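Local coordinates for cellulosomal scaffoldin adaptor protein B (PDB 3BWZ) that serves as an adaptor scaffoldin of the cellulosome; this chain is one of its type II cohesin modules, a kind of module that binds dockerins, at residues A[47-52]-A[117-122]; A[42-47]-A[122-127]. All blocks are in the same frame, centred on the assembly; numbering follows the deposited sequence.

In the fold
Interactions 1 and 2 lie on the same side of the chain's centre, their own centres about 8 Å apart, and share Val47 and Lys122. Along the chain, interaction 1 is nested inside interaction 2: residues 42-47 lead from strand 34-42 into strand 48-51, and residues 122-127 lead from strand 111-120 into strand 126-130. Strand 48-51 pairs antiparallel with 111-120, whereas 34-42 pairs with 126-130, so two successive strands on each side find partners in the other pair. The Tyr43 ring packs on Phe118 and Pro50, joining the two contacts. Together they lie toward one end of the cohesin beta-sandwich, where both chain segments pass from one strand pairing to the other.

Interaction 1 of 2, residues A[47-52]-A[117-122]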
# COMPACT_ATOMS: atom_id res chain seq x y z
N VAL A 47 -5.06 14.44 -10.02
CA VAL A 47 -5.70 13.41 -10.84
C VAL A 47 -6.51 12.41 -10.02
O VAL A 47 -7.57 11.99 -10.47
CB VAL A 47 -4.63 12.69 -11.70
CG1 VAL A 47 -5.27 11.61 -12.57
CG2 VAL A 47 -3.90 13.70 -12.58
N LEU A 48 -6.00 12.03 -8.86
CA LEU A 48 -6.61 11.01 -8.02
C LEU A 48 -6.78 11.54 -6.60
O LEU A 48 -5.93 12.30 -6.13
CB LEU A 48 -5.73 9.76 -7.94
CG LEU A 48 -5.44 9.03 -9.27
CD1 LEU A 48 -4.53 7.84 -8.99
CD2 LEU A 48 -6.73 8.60 -10.00
N GLN A 49 -7.82 11.07 -5.92
CA GLN A 49 -8.07 11.45 -4.52
C GLN A 49 -8.31 10.20 -3.70
O GLN A 49 -9.23 9.45 -4.01
CB GLN A 49 -9.29 12.33 -4.41
CG GLN A 49 -9.64 12.70 -2.98
CD GLN A 49 -10.88 13.53 -2.84
OE1 GLN A 49 -10.97 14.44 -1.97
NE2 GLN A 49 -11.83 13.27 -3.67
N PRO A 50 -7.53 9.95 -2.63
CA PRO A 50 -7.76 8.75 -1.83
C PRO A 50 -9.04 8.89 -1.01
O PRO A 50 -9.27 9.94 -0.37
CB PRO A 50 -6.50 8.66 -0.96
CG PRO A 50 -6.03 10.06 -0.84
CD PRO A 50 -6.37 10.72 -2.14
N VAL A 51 -9.84 7.84 -1.00
CA VAL A 51 -11.11 7.77 -0.32
C VAL A 51 -11.21 6.43 0.41
O VAL A 51 -10.64 5.43 -0.01
CB VAL A 51 -12.30 7.92 -1.29
CG1 VAL A 51 -12.26 9.31 -1.93
CG2 VAL A 51 -12.33 6.81 -2.34
N THR A 52 -11.94 6.43 1.52
CA THR A 52 -12.20 5.21 2.27
C THR A 52 -13.17 4.31 1.51
O THR A 52 -13.80 4.70 0.53
CB THR A 52 -12.77 5.53 3.64
OG1 THR A 52 -14.12 6.01 3.48
CG2 THR A 52 -11.90 6.53 4.41
N LYS A 117 -8.17 3.14 -2.04
CA LYS A 117 -9.09 3.47 -3.10
C LYS A 117 -8.88 4.92 -3.51
O LYS A 117 -8.70 5.80 -2.67
CB LYS A 117 -10.52 3.23 -2.64
CG LYS A 117 -10.80 1.74 -2.50
CD LYS A 117 -12.12 1.48 -1.82
CE LYS A 117 -12.46 0.02 -1.81
NZ LYS A 117 -12.91 -0.46 -3.15
N PHE A 118 -8.96 5.16 -4.81
CA PHE A 118 -8.80 6.48 -5.39
C PHE A 118 -9.97 6.84 -6.27
O PHE A 118 -10.34 6.08 -7.16
CB PHE A 118 -7.52 6.58 -6.23
CG PHE A 118 -6.25 6.48 -5.46
CD1 PHE A 118 -5.58 5.26 -5.35
CD2 PHE A 118 -5.68 7.59 -4.88
CE1 PHE A 118 -4.40 5.19 -4.65
CE2 PHE A 118 -4.50 7.52 -4.19
CZ PHE A 118 -3.86 6.32 -4.09
N LYS A 119 -10.53 8.02 -6.04
CA LYS A 119 -11.50 8.61 -6.94
C LYS A 119 -10.77 9.31 -8.07
O LYS A 119 -9.83 10.08 -7.84
CB LYS A 119 -12.38 9.58 -6.16
CG LYS A 119 -13.50 10.36 -6.85
CD LYS A 119 -13.90 11.62 -5.99
CE LYS A 119 -14.29 11.31 -4.55
NZ LYS A 119 -14.50 12.56 -3.72
N VAL A 120 -11.22 9.07 -9.31
CA VAL A 120 -10.61 9.68 -10.48
C VAL A 120 -11.19 11.08 -10.68
O VAL A 120 -12.37 11.24 -11.00
CB VAL A 120 -10.84 8.82 -11.75
CG1 VAL A 120 -10.25 9.50 -12.97
CG2 VAL A 120 -10.25 7.41 -11.53
N LEU A 121 -10.34 12.08 -10.48
CA LEU A 121 -10.73 13.48 -10.65
C LEU A 121 -10.65 13.93 -12.11
O LEU A 121 -11.46 14.74 -12.56
CB LEU A 121 -9.84 14.40 -9.82
CG LEU A 121 -9.79 14.08 -8.32
CD1 LEU A 121 -8.88 15.09 -7.58
CD2 LEU A 121 -11.18 14.02 -7.70
N LYS A 122 -9.61 13.45 -12.80
CA LYS A 122 -9.30 13.85 -14.18
C LYS A 122 -8.92 12.63 -14.97
O LYS A 122 -8.25 11.74 -14.44
CB LYS A 122 -8.12 14.84 -14.21
CG LYS A 122 -8.33 16.08 -13.40
CD LYS A 122 -7.19 17.09 -13.59
CE LYS A 122 -7.18 17.75 -14.95
NZ LYS A 122 -8.41 18.56 -15.18
O HOH W 1 -9.06 3.38 0.77
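Lys117 O accepts a bond from Val51 N at 2.9 Å, and a water joins Lys117 N to Val51 O. The CB of Lys117 lies near Val51 CG2, but the rest of the chain leads off to Thr23, whose OG1 bonds NZ. Phe118 turns to the other face of the sheet. With CG beside its own backbone N (chi1 -67°), the ring lies where Leu48 CD1 covers one face, and Leu48 CB lies 3.8 Å from Phe118 CD2. Pro50 CB lies 4.0 Å from Phe118 CE2, and the ring of Tyr43 and the side chain of Ile128 add to this apolar cluster. Lys119 forms the hydrogen-bonded pair with Gln49: Lys119 N to Gln49 O is 2.8 Å, and Gln49 N to Lys119 O is 3.0 Å. Their side chains run side by side, while in one of the two modelled conformers of Lys119 the bend at chi3 (-55°) brings its CE to 3.9 Å from Val51 CG1. Val120 returns to the face of Leu48 and Phe118, its CG2 meeting Leu48 CD2 at 4.0 Å. At Leu121 the strand has ended, yet its N still donates to Val47 O at 2.8 Å; Lys122 N makes a second, weak bond to the same oxygen. The strand directions differ by 139°, a strongly twisted antiparallel pair. Short strand 48-51 thus lines one flank of strand 111-120, which also pairs with strand 21-29, within the beta-sandwich of the cohesin fold.

Interaction 2 of 2, residues A[42-47]-A[122-127]; sequences KYDPAV and KEETSS
Val47 sets its two methyls against different residues of 122-127. With CG1 opposite the backbone N (chi1 -179°), that methyl reaches Ser126 CB at 3.7 Å, while CG2 faces the carboxylate end of Glu124, 3.6 Å from OE2; the Val47 and Glu124 side chains cross at about a right angle. Glu124 is fully extended, which carries its carboxylate to this methyl and toward Asp44. Asp44 OD2 and Glu124 OE1 stand 4.2 Å apart, like charges that would probably repel, but a water donates to both, weakly to Glu124. A second water joins Asp44 OD2 to Ser126 OG. A third accepts from Asp44 N, donates to Ser127 O and also meets Ser126 OG, so this hydroxyl has two water partners. The other carboxylate oxygen bonds within its own turn: Asp44 OD1 accepts from Ala46 N at 2.9 Å, from above the carboxylate plane. At the start of 122-127, the aliphatic part of Lys122 passes the Ala46 carbonyl, Lys122 CD lying 3.2 Å from Ala46 O. Direct contact is mostly van der Waals, with one weak backbone bond; the side-chain polar links run through water. The Asx turn at Asp44 shapes the connection between strands 34-42 and 48-51, beside the start of strand 126-130 in the cohesin beta-sandwich.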
# COMPACT_ATOMS: atom_id res chain seq x y z
N LYS A 42 3.02 7.49 -3.40
CA LYS A 42 2.91 8.77 -4.09
C LYS A 42 1.89 8.67 -5.21
O LYS A 42 1.85 7.71 -5.96
CB LYS A 42 4.28 9.16 -4.66
CG LYS A 42 4.34 10.48 -5.40
CD LYS A 42 4.30 11.67 -4.47
CE LYS A 42 4.32 12.98 -5.23
NZ LYS A 42 3.06 13.20 -6.00
N TYR A 43 1.07 9.70 -5.31
CA TYR A 43 0.08 9.82 -6.38
C TYR A 43 -0.02 11.29 -6.76
O TYR A 43 0.48 12.16 -6.03
CB TYR A 43 -1.29 9.25 -5.97
CG TYR A 43 -1.92 10.01 -4.83
CD1 TYR A 43 -2.83 11.02 -5.05
CD2 TYR A 43 -1.54 9.76 -3.53
CE1 TYR A 43 -3.37 11.76 -4.02
CE2 TYR A 43 -2.08 10.49 -2.47
CZ TYR A 43 -2.98 11.49 -2.71
OH TYR A 43 -3.47 12.23 -1.66
N ASP A 44 -0.67 11.57 -7.89
CA ASP A 44 -0.83 12.94 -8.35
C ASP A 44 -2.15 13.46 -7.84
O ASP A 44 -3.20 13.00 -8.27
CB ASP A 44 -0.79 12.99 -9.89
CG ASP A 44 -0.90 14.39 -10.44
OD1 ASP A 44 -1.33 15.30 -9.69
OD2 ASP A 44 -0.56 14.57 -11.63
N PRO A 45 -2.13 14.41 -6.89
CA PRO A 45 -3.37 14.82 -6.25
C PRO A 45 -4.26 15.69 -7.14
O PRO A 45 -5.39 15.95 -6.77
CB PRO A 45 -2.88 15.61 -5.04
CG PRO A 45 -1.57 16.17 -5.48
CD PRO A 45 -0.96 15.11 -6.33
N ALA A 46 -3.78 16.09 -8.31
CA ALA A 46 -4.65 16.72 -9.30
C ALA A 46 -5.51 15.69 -10.02
O ALA A 46 -6.53 16.04 -10.60
CB ALA A 46 -3.84 17.53 -10.34
N VAL A 47 -5.06 14.44 -10.02
CA VAL A 47 -5.70 13.41 -10.84
C VAL A 47 -6.51 12.41 -10.02
O VAL A 47 -7.57 11.99 -10.47
CB VAL A 47 -4.63 12.69 -11.70
CG1 VAL A 47 -5.27 11.61 -12.57
CG2 VAL A 47 -3.90 13.70 -12.58
N LYS A 122 -9.61 13.45 -12.80
CA LYS A 122 -9.30 13.85 -14.18
C LYS A 122 -8.92 12.63 -14.97
O LYS A 122 -8.25 11.74 -14.44
CB LYS A 122 -8.12 14.84 -14.21
CG LYS A 122 -8.33 16.08 -13.40
CD LYS A 122 -7.19 17.09 -13.59
CE LYS A 122 -7.18 17.75 -14.95
NZ LYS A 122 -8.41 18.56 -15.18
N GLU A 123 -9.32 12.61 -16.23
CA GLU A 123 -9.00 11.53 -17.13
C GLU A 123 -7.66 11.78 -17.80
O GLU A 123 -7.56 12.47 -18.80
CB GLU A 123 -10.12 11.41 -18.16
CG GLU A 123 -10.09 10.17 -19.01
CD GLU A 123 -10.49 8.93 -18.30
OE1 GLU A 123 -10.44 7.86 -18.92
OE2 GLU A 123 -10.84 9.00 -17.11
N GLU A 124 -6.61 11.26 -17.18
CA GLU A 124 -5.24 11.49 -17.58
C GLU A 124 -4.42 10.29 -17.14
O GLU A 124 -4.61 9.80 -16.03
CB GLU A 124 -4.75 12.75 -16.84
CG GLU A 124 -3.32 13.18 -16.92
CD GLU A 124 -3.10 14.46 -16.09
OE1 GLU A 124 -1.98 14.66 -15.60
OE2 GLU A 124 -4.09 15.20 -15.88
N THR A 125 -3.46 9.87 -17.95
CA THR A 125 -2.57 8.80 -17.56
C THR A 125 -1.83 9.23 -16.29
O THR A 125 -1.28 10.33 -16.22
CB THR A 125 -1.54 8.54 -18.67
OG1 THR A 125 -2.25 8.38 -19.91
CG2 THR A 125 -0.69 7.30 -18.37
N SER A 126 -1.77 8.36 -15.29
CA SER A 126 -1.19 8.74 -14.01
C SER A 126 -0.71 7.50 -13.26
O SER A 126 -1.25 6.41 -13.38
CB SER A 126 -2.27 9.47 -13.21
OG SER A 126 -1.73 10.22 -12.12
N SER A 127 0.29 7.71 -12.43
CA SER A 127 0.97 6.64 -11.70
C SER A 127 0.70 6.68 -10.21
O SER A 127 0.65 7.76 -9.61
CB SER A 127 2.48 6.78 -11.89
OG SER A 127 2.80 6.56 -13.23
O HOH W 2 -1.55 9.44 -9.51
O HOH W 3 -0.36 12.38 -13.05
O HOH W 4 -1.10 16.72 -13.15